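Local structure of conserved hypothetical protein (Methanosarcina mazei, 2NR4) at residues Leu21-Ile26 with Ala118-Phe122. The protein binds flavin mononucleotide and is otherwise of unknown function, its fold being consistent with a flavoprotein of the FMN-binding split-barrel kind. Sequence-based numbering, arbitrary orientation.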
ATOM      1  N   LEU A  21       4.445 -18.400  -1.850  1.00 36.30           N
ATOM      2  CA  LEU A  21       3.767 -17.528  -0.863  1.00 34.20           C
ATOM      3  C   LEU A  21       3.589 -16.105  -1.358  1.00 32.55           C
ATOM      4  O   LEU A  21       2.624 -15.450  -0.983  1.00 30.44           O
ATOM      5  CB  LEU A  21       4.486 -17.507   0.489  1.00 34.97           C
ATOM      6  CG  LEU A  21       4.481 -18.839   1.244  1.00 37.33           C
ATOM      7  CD1 LEU A  21       5.259 -18.701   2.508  1.00 38.49           C
ATOM      8  CD2 LEU A  21       3.050 -19.363   1.491  1.00 40.43           C
ATOM      9  N   SER A  22       4.515 -15.625  -2.201  1.00 30.34           N
ATOM     10  CA  SER A  22       4.405 -14.252  -2.738  1.00 29.50           C
ATOM     11  C   SER A  22       3.160 -14.059  -3.591  1.00 28.97           C
ATOM     12  O   SER A  22       2.619 -12.944  -3.685  1.00 28.17           O
ATOM     13  CB  SER A  22       5.656 -13.893  -3.535  1.00 29.49           C
ATOM     14  OG  SER A  22       5.651 -14.612  -4.741  1.00 29.19           O
ATOM     15  N   SER A  23       2.697 -15.143  -4.223  1.00 28.72           N
ATOM     16  CA  SER A  23       1.434 -15.143  -4.948  1.00 28.55           C
ATOM     17  C   SER A  23       0.213 -14.901  -4.065  1.00 27.99           C
ATOM     18  O   SER A  23      -0.850 -14.499  -4.566  1.00 27.91           O
ATOM     19  CB  SER A  23       1.253 -16.496  -5.656  1.00 30.39           C
ATOM     20  OG  SER A  23       2.139 -16.564  -6.755  1.00 34.81           O
ATOM     21  N   PHE A  24       0.367 -15.148  -2.759  1.00 27.17           N
ATOM     22  CA  PHE A  24      -0.742 -14.971  -1.788  1.00 26.92           C
ATOM     23  C   PHE A  24      -0.473 -13.806  -0.836  1.00 26.34           C
ATOM     24  O   PHE A  24      -1.111 -13.689   0.197  1.00 25.58           O
ATOM     25  CB  PHE A  24      -0.967 -16.273  -1.010  1.00 27.35           C
ATOM     26  CG  PHE A  24      -1.319 -17.442  -1.912  1.00 28.63           C
ATOM     27  CD1 PHE A  24      -2.625 -17.646  -2.311  1.00 28.95           C
ATOM     28  CD2 PHE A  24      -0.316 -18.264  -2.416  1.00 31.17           C
ATOM     29  CE1 PHE A  24      -2.943 -18.689  -3.171  1.00 30.56           C
ATOM     30  CE2 PHE A  24      -0.619 -19.310  -3.265  1.00 31.01           C
ATOM     31  CZ  PHE A  24      -1.942 -19.522  -3.637  1.00 29.48           C
ATOM     32  N   GLY A  25       0.474 -12.945  -1.211  1.00 25.95           N
ATOM     33  CA  GLY A  25       0.692 -11.700  -0.486  1.00 24.90           C
ATOM     34  C   GLY A  25       1.674 -11.813   0.649  1.00 24.81           C
ATOM     35  O   GLY A  25       1.837 -10.855   1.384  1.00 24.27           O
ATOM     36  N   ILE A  26       2.367 -12.947   0.793  1.00 24.50           N
ATOM     37  CA  ILE A  26       3.407 -13.090   1.820  1.00 26.46           C
ATOM     38  C   ILE A  26       4.770 -12.832   1.183  1.00 27.51           C
ATOM     39  O   ILE A  26       5.384 -13.740   0.614  1.00 27.61           O
ATOM     40  CB  ILE A  26       3.372 -14.475   2.535  1.00 27.15           C
ATOM     41  CG1 ILE A  26       1.928 -14.852   2.900  1.00 28.94           C
ATOM     42  CG2 ILE A  26       4.321 -14.515   3.773  1.00 29.11           C
ATOM     43  CD1 ILE A  26       1.236 -13.836   3.743  1.00 30.81           C
ATOM     44  N   ALA A 118      -6.563 -12.943  -0.776  1.00 24.67           N
ATOM     45  CA  ALA A 118      -5.855 -14.205  -0.787  1.00 22.94           C
ATOM     46  C   ALA A 118      -5.622 -14.651   0.661  1.00 23.51           C
ATOM     47  O   ALA A 118      -5.362 -13.802   1.562  1.00 22.74           O
ATOM     48  CB  ALA A 118      -4.506 -14.038  -1.523  1.00 23.30           C
ATOM     49  N   TRP A 119      -5.683 -15.965   0.905  1.00 22.54           N
ATOM     50  CA  TRP A 119      -5.472 -16.505   2.272  1.00 22.80           C
ATOM     51  C   TRP A 119      -4.472 -17.645   2.249  1.00 22.03           C
ATOM     52  O   TRP A 119      -4.333 -18.348   1.213  1.00 23.33           O
ATOM     53  CB  TRP A 119      -6.820 -16.910   2.942  1.00 22.85           C
ATOM     54  CG  TRP A 119      -7.627 -17.867   2.120  1.00 24.01           C
ATOM     55  CD1 TRP A 119      -8.657 -17.551   1.265  1.00 24.90           C
ATOM     56  CD2 TRP A 119      -7.444 -19.293   2.029  1.00 23.50           C
ATOM     57  NE1 TRP A 119      -9.138 -18.720   0.655  1.00 25.43           N
ATOM     58  CE2 TRP A 119      -8.412 -19.789   1.111  1.00 25.36           C
ATOM     59  CE3 TRP A 119      -6.577 -20.204   2.655  1.00 26.63           C
ATOM     60  CZ2 TRP A 119      -8.518 -21.156   0.793  1.00 25.67           C
ATOM     61  CZ3 TRP A 119      -6.680 -21.554   2.336  1.00 26.05           C
ATOM     62  CH2 TRP A 119      -7.634 -22.010   1.393  1.00 26.42           C
ATOM     63  N   VAL A 120      -3.749 -17.814   3.349  1.00 20.89           N
ATOM     64  CA  VAL A 120      -2.871 -18.976   3.531  1.00 21.47           C
ATOM     65  C   VAL A 120      -3.123 -19.486   4.935  1.00 22.21           C
ATOM     66  O   VAL A 120      -3.026 -18.719   5.905  1.00 21.23           O
ATOM     67  CB  VAL A 120      -1.359 -18.629   3.383  1.00 21.09           C
ATOM     68  CG1 VAL A 120      -0.487 -19.912   3.514  1.00 24.36           C
ATOM     69  CG2 VAL A 120      -1.084 -17.907   2.031  1.00 22.59           C
ATOM     70  N   VAL A 121      -3.452 -20.768   5.061  1.00 22.73           N
ATOM     71  CA  VAL A 121      -3.521 -21.383   6.377  1.00 23.40           C
ATOM     72  C   VAL A 121      -2.132 -21.921   6.759  1.00 23.15           C
ATOM     73  O   VAL A 121      -1.532 -22.724   6.026  1.00 25.08           O
ATOM     74  CB  VAL A 121      -4.607 -22.533   6.436  1.00 22.42           C
ATOM     75  CG1 VAL A 121      -4.656 -23.086   7.857  1.00 24.26           C
ATOM     76  CG2 VAL A 121      -5.950 -21.997   6.009  1.00 25.31           C
ATOM     77  N   PHE A 122      -1.640 -21.517   7.922  1.00 21.70           N
ATOM     78  CA  PHE A 122      -0.322 -21.981   8.398  1.00 23.51           C
ATOM     79  C   PHE A 122      -0.424 -22.778   9.693  1.00 23.65           C
ATOM     80  O   PHE A 122      -1.168 -22.386  10.598  1.00 24.73           O
ATOM     81  CB  PHE A 122       0.572 -20.799   8.746  1.00 22.84           C
ATOM     82  CG  PHE A 122       0.915 -19.889   7.585  1.00 22.11           C
ATOM     83  CD1 PHE A 122       1.996 -20.188   6.736  1.00 23.61           C
ATOM     84  CD2 PHE A 122       0.234 -18.679   7.422  1.00 22.33           C
ATOM     85  CE1 PHE A 122       2.369 -19.285   5.709  1.00 22.68           C
ATOM     86  CE2 PHE A 122       0.569 -17.809   6.394  1.00 21.50           C
ATOM     87  CZ  PHE A 122       1.657 -18.121   5.538  1.00 23.63           C
TER
HETATM   88  O   HOH W   1      -2.566 -14.366   2.518  1.00 26.77           O
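The loop ahead of barrel strand 29-37, which contains a short 3-10 segment at Ser22-Ser23, lays Leu21, Phe24 and Ile26 against the start of strand 118-130, where Ala118, Val120 and Phe122 point toward it from alternate positions. Val120 CG2 lies 3.5 Å from Phe24 CB, and CG1, anti to the backbone N (chi1 -177°), reaches Leu21 CD2 at 4.1 Å. The same CG1 rests on one face of the Phe122 ring, off toward the rim, while Ile26 CG1 meets that ring at its edge, 4.2 Å from CZ. The Phe24 ring takes the methyl of Ala118 at its own edge, with CD1 4.1 Å from CB. A water donates to both Phe24 O (2.8 Å) and Ala118 O (3.0 Å), bridging loop and strand. Within the loop, Phe24 N and Ile26 N bond to Leu21 O from opposite faces of its plane, tying the backbone of the turn together. Ile49 and Met51 of strand 43-51 continue the packing around Ile26, whose side chain is about 12 Å from the flavin. Such apolar packing of a loop before the first strand against side chains of a closed antiparallel barrel is consistent with the FMN-binding split-barrel fold.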